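Local coordinates for protein ornithine carbamoyltransferase (PDB 3GD5) that probably catalyses the reversible transfer of the carbamoyl group from carbamoyl phosphate to ornithine, giving citrulline and phosphate in arginine biosynthesis, at residues H245-A257 and H276-G288. Sequence-based numbering, arbitrary orientation.
Sequences HRLQLFEQYQINA and HRGEEITDEVMEG
Q254 lays its side chain across the backbone of G278–E280. CB and CG lie against the carbonyl oxygen of E279, CG at 3.0 Å from E279 O, with CG anti to the backbone N (chi1 -179°). NE2 donates to that same E279 O at 3.0 Å, a rather bent bond (139°) that reaches the oxygen from above its carbonyl plane. OE1 touches the methyl CG2 of T282 and takes a straight bond on a lone pair from N256 ND2, so both ends of the amide are held and its rotation is fixed. N256 OD1 in turn caps L259 N, at the start of helix 257-261. Next to Q254, I255 forms a single beta bridge with I281, where I255 N donates to E280 O at 2.9 Å. Both segments belong to the ornithine-binding domain, and the bridge joins the segment leading into helix 257-261 to the loop that follows strand 268-271 of its parallel, Rossmann-like sheet. I255 faces this sheet, contacting L229, T231 and V269, while its CG2 presses on I281 CG2 and its CD1 reaches V285 CG1 at 3.5 Å. T282 is the N-cap of helix 283-287: its OG1 accepts from V285 N and also binds a water that links it to A257 N and E284 OE1. At the other end of the contact, R246, bent at chi3, brings NH2 to the carboxylate of E279, 2.7 Å from OE2 and 2.9 Å from OE1, a salt bridge in which OE1 lies in the guanidinium plane although the two flat groups are turned 55° apart. Nearby, the E280 side chain lies about 6 Å from that of D232, which probably binds ornithine as in related enzymes.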
# COMPACT_ATOMS: atom_id res chain seq x y z
N HIS A 245 29.51 2.12 2.36
CA HIS A 245 30.26 0.91 2.01
C HIS A 245 30.14 0.58 0.54
O HIS A 245 31.07 0.02 -0.05
CB HIS A 245 29.76 -0.29 2.82
CG HIS A 245 30.10 -0.23 4.28
ND1 HIS A 245 31.31 0.23 4.75
CD2 HIS A 245 29.40 -0.61 5.37
CE1 HIS A 245 31.34 0.12 6.06
NE2 HIS A 245 30.19 -0.39 6.47
N ARG A 246 29.00 0.90 -0.06
CA ARG A 246 28.79 0.60 -1.47
C ARG A 246 29.75 1.39 -2.35
O ARG A 246 30.39 0.83 -3.24
CB ARG A 246 27.35 0.91 -1.87
CG ARG A 246 26.89 0.11 -3.08
CD ARG A 246 25.40 0.27 -3.33
NE ARG A 246 25.10 1.52 -4.02
CZ ARG A 246 25.40 1.75 -5.29
NH1 ARG A 246 26.00 0.82 -6.02
NH2 ARG A 246 25.11 2.92 -5.84
N LEU A 247 29.86 2.69 -2.09
CA LEU A 247 30.75 3.55 -2.86
C LEU A 247 32.21 3.17 -2.64
O LEU A 247 32.94 2.86 -3.58
CB LEU A 247 30.53 5.01 -2.49
CG LEU A 247 31.40 6.03 -3.23
CD1 LEU A 247 31.19 5.91 -4.72
CD2 LEU A 247 31.04 7.43 -2.75
N GLN A 248 32.64 3.20 -1.38
CA GLN A 248 34.01 2.86 -1.01
C GLN A 248 34.22 1.36 -1.20
O GLN A 248 34.55 0.66 -0.24
CB GLN A 248 34.27 3.22 0.46
CG GLN A 248 34.22 4.71 0.78
CD GLN A 248 35.41 5.48 0.22
OE1 GLN A 248 36.56 5.21 0.59
NE2 GLN A 248 35.14 6.43 -0.67
N LEU A 249 34.04 0.89 -2.42
CA LEU A 249 34.19 -0.53 -2.72
C LEU A 249 34.07 -0.77 -4.22
O LEU A 249 34.80 -1.56 -4.80
CB LEU A 249 33.12 -1.33 -1.98
CG LEU A 249 33.10 -2.85 -2.12
CD1 LEU A 249 34.47 -3.43 -1.82
CD2 LEU A 249 32.06 -3.42 -1.16
N PHE A 250 33.12 -0.07 -4.83
CA PHE A 250 32.87 -0.16 -6.27
C PHE A 250 33.43 1.08 -6.96
O PHE A 250 33.63 1.10 -8.17
CB PHE A 250 31.37 -0.25 -6.52
CG PHE A 250 30.85 -1.65 -6.56
CD1 PHE A 250 31.06 -2.45 -7.68
CD2 PHE A 250 30.13 -2.17 -5.49
CE1 PHE A 250 30.56 -3.75 -7.73
CE2 PHE A 250 29.64 -3.47 -5.53
CZ PHE A 250 29.85 -4.26 -6.65
N GLU A 251 33.67 2.11 -6.16
CA GLU A 251 34.18 3.40 -6.61
C GLU A 251 35.27 3.35 -7.68
O GLU A 251 35.17 4.01 -8.71
CB GLU A 251 34.68 4.18 -5.40
CG GLU A 251 34.78 5.68 -5.59
CD GLU A 251 35.22 6.38 -4.33
OE1 GLU A 251 35.25 7.63 -4.32
OE2 GLU A 251 35.55 5.68 -3.34
N GLN A 252 36.32 2.56 -7.43
CA GLN A 252 37.45 2.43 -8.35
C GLN A 252 37.12 1.67 -9.64
O GLN A 252 37.93 1.62 -10.57
CB GLN A 252 38.62 1.74 -7.65
CG GLN A 252 38.78 2.10 -6.18
CD GLN A 252 37.96 1.21 -5.25
OE1 GLN A 252 36.76 0.99 -5.46
NE2 GLN A 252 38.61 0.69 -4.21
N TYR A 253 35.93 1.07 -9.68
CA TYR A 253 35.50 0.28 -10.83
C TYR A 253 34.59 1.09 -11.75
O TYR A 253 33.53 0.62 -12.17
CB TYR A 253 34.79 -0.97 -10.34
CG TYR A 253 35.71 -1.86 -9.54
CD1 TYR A 253 36.44 -2.88 -10.16
CD2 TYR A 253 35.88 -1.66 -8.17
CE1 TYR A 253 37.32 -3.67 -9.44
CE2 TYR A 253 36.77 -2.45 -7.44
CZ TYR A 253 37.48 -3.45 -8.08
OH TYR A 253 38.38 -4.21 -7.38
N GLN A 254 35.02 2.30 -12.05
CA GLN A 254 34.26 3.18 -12.91
C GLN A 254 34.96 3.30 -14.25
O GLN A 254 36.18 3.43 -14.30
CB GLN A 254 34.17 4.56 -12.28
CG GLN A 254 33.37 5.58 -13.07
CD GLN A 254 33.54 6.98 -12.51
OE1 GLN A 254 34.57 7.61 -12.72
NE2 GLN A 254 32.53 7.46 -11.79
N ILE A 255 34.21 3.24 -15.34
CA ILE A 255 34.87 3.41 -16.62
C ILE A 255 34.81 4.92 -16.86
O ILE A 255 33.74 5.53 -16.94
CB ILE A 255 34.18 2.58 -17.76
CG1 ILE A 255 33.90 3.45 -18.98
CG2 ILE A 255 32.97 1.88 -17.23
CD1 ILE A 255 35.13 3.79 -19.77
N ASN A 256 36.00 5.51 -16.89
CA ASN A 256 36.17 6.95 -17.09
C ASN A 256 37.33 7.18 -18.04
O ASN A 256 37.95 6.23 -18.51
CB ASN A 256 36.47 7.63 -15.75
CG ASN A 256 37.57 6.92 -14.98
OD1 ASN A 256 38.57 6.50 -15.57
ND2 ASN A 256 37.39 6.80 -13.67
N ALA A 257 37.63 8.45 -18.31
CA ALA A 257 38.71 8.82 -19.21
C ALA A 257 40.01 8.07 -18.89
O ALA A 257 40.65 7.53 -19.79
CB ALA A 257 38.96 10.32 -19.14
N HIS A 276 24.04 4.65 -14.15
CA HIS A 276 24.04 5.60 -13.05
C HIS A 276 25.27 6.49 -13.25
O HIS A 276 26.35 6.18 -12.74
CB HIS A 276 24.14 4.90 -11.69
CG HIS A 276 23.03 3.94 -11.41
ND1 HIS A 276 21.74 4.14 -11.86
CD2 HIS A 276 23.01 2.77 -10.73
CE1 HIS A 276 20.98 3.13 -11.48
NE2 HIS A 276 21.73 2.28 -10.80
N ARG A 277 25.11 7.58 -13.99
CA ARG A 277 26.22 8.49 -14.25
C ARG A 277 26.90 8.85 -12.93
O ARG A 277 26.24 9.04 -11.91
CB ARG A 277 25.73 9.76 -14.95
CG ARG A 277 25.18 9.52 -16.35
CD ARG A 277 24.46 10.76 -16.90
NE ARG A 277 23.45 10.39 -17.88
CZ ARG A 277 23.72 9.91 -19.09
NH1 ARG A 277 24.98 9.76 -19.46
NH2 ARG A 277 22.74 9.58 -19.92
N GLY A 278 28.22 8.93 -12.96
CA GLY A 278 28.95 9.26 -11.74
C GLY A 278 29.28 8.07 -10.86
O GLY A 278 29.99 8.23 -9.87
N GLU A 279 28.77 6.88 -11.20
CA GLU A 279 29.07 5.68 -10.41
C GLU A 279 29.91 4.74 -11.25
O GLU A 279 31.14 4.83 -11.24
CB GLU A 279 27.80 4.94 -9.95
CG GLU A 279 26.87 5.77 -9.07
CD GLU A 279 26.00 4.92 -8.14
OE1 GLU A 279 25.41 3.92 -8.59
OE2 GLU A 279 25.91 5.27 -6.94
N GLU A 280 29.26 3.85 -12.00
CA GLU A 280 29.97 2.89 -12.82
C GLU A 280 30.48 3.51 -14.12
O GLU A 280 31.33 2.92 -14.79
CB GLU A 280 29.09 1.68 -13.13
CG GLU A 280 28.01 1.92 -14.17
CD GLU A 280 26.76 2.60 -13.61
OE1 GLU A 280 26.68 2.82 -12.38
OE2 GLU A 280 25.85 2.89 -14.40
N ILE A 281 29.96 4.68 -14.49
CA ILE A 281 30.41 5.38 -15.69
C ILE A 281 30.20 6.88 -15.57
O ILE A 281 29.37 7.34 -14.80
CB ILE A 281 29.68 4.93 -16.98
CG1 ILE A 281 28.31 4.38 -16.63
CG2 ILE A 281 30.54 3.97 -17.75
CD1 ILE A 281 27.35 5.43 -16.13
N THR A 282 30.96 7.64 -16.34
CA THR A 282 30.83 9.09 -16.31
C THR A 282 29.98 9.53 -17.50
O THR A 282 29.92 8.84 -18.52
CB THR A 282 32.22 9.79 -16.39
OG1 THR A 282 32.84 9.49 -17.65
CG2 THR A 282 33.12 9.32 -15.27
N ASP A 283 29.31 10.66 -17.35
CA ASP A 283 28.49 11.17 -18.42
C ASP A 283 29.36 11.36 -19.65
O ASP A 283 28.97 11.04 -20.77
CB ASP A 283 27.88 12.51 -18.01
CG ASP A 283 26.95 13.08 -19.08
OD1 ASP A 283 25.92 12.43 -19.38
OD2 ASP A 283 27.26 14.16 -19.62
N GLU A 284 30.57 11.88 -19.43
CA GLU A 284 31.53 12.14 -20.49
C GLU A 284 31.76 10.92 -21.38
O GLU A 284 31.68 11.01 -22.61
CB GLU A 284 32.85 12.59 -19.88
CG GLU A 284 33.94 12.91 -20.89
CD GLU A 284 35.23 13.33 -20.22
OE1 GLU A 284 35.91 12.47 -19.63
OE2 GLU A 284 35.56 14.54 -20.27
N VAL A 285 32.06 9.79 -20.76
CA VAL A 285 32.31 8.57 -21.51
C VAL A 285 31.02 8.06 -22.15
O VAL A 285 30.99 7.71 -23.33
CB VAL A 285 32.90 7.46 -20.61
CG1 VAL A 285 33.10 6.19 -21.41
CG2 VAL A 285 34.22 7.93 -20.04
N MET A 286 29.95 8.03 -21.37
CA MET A 286 28.67 7.55 -21.89
C MET A 286 28.25 8.34 -23.13
O MET A 286 27.78 7.77 -24.11
CB MET A 286 27.59 7.69 -20.83
CG MET A 286 26.80 6.42 -20.58
SD MET A 286 25.47 6.73 -19.46
CE MET A 286 24.07 6.44 -20.58
N GLU A 287 28.41 9.66 -23.06
CA GLU A 287 28.04 10.54 -24.16
C GLU A 287 29.19 10.74 -25.15
O GLU A 287 29.01 11.37 -26.19
CB GLU A 287 27.61 11.90 -23.61
CG GLU A 287 26.45 11.88 -22.62
CD GLU A 287 25.16 11.37 -23.25
OE1 GLU A 287 25.07 11.33 -24.49
OE2 GLU A 287 24.23 11.01 -22.49
N GLY A 288 30.37 10.22 -24.81
CA GLY A 288 31.54 10.38 -25.66
C GLY A 288 31.54 9.64 -26.99
O GLY A 288 30.59 8.94 -27.33
O HOH W 1 35.41 10.33 -17.74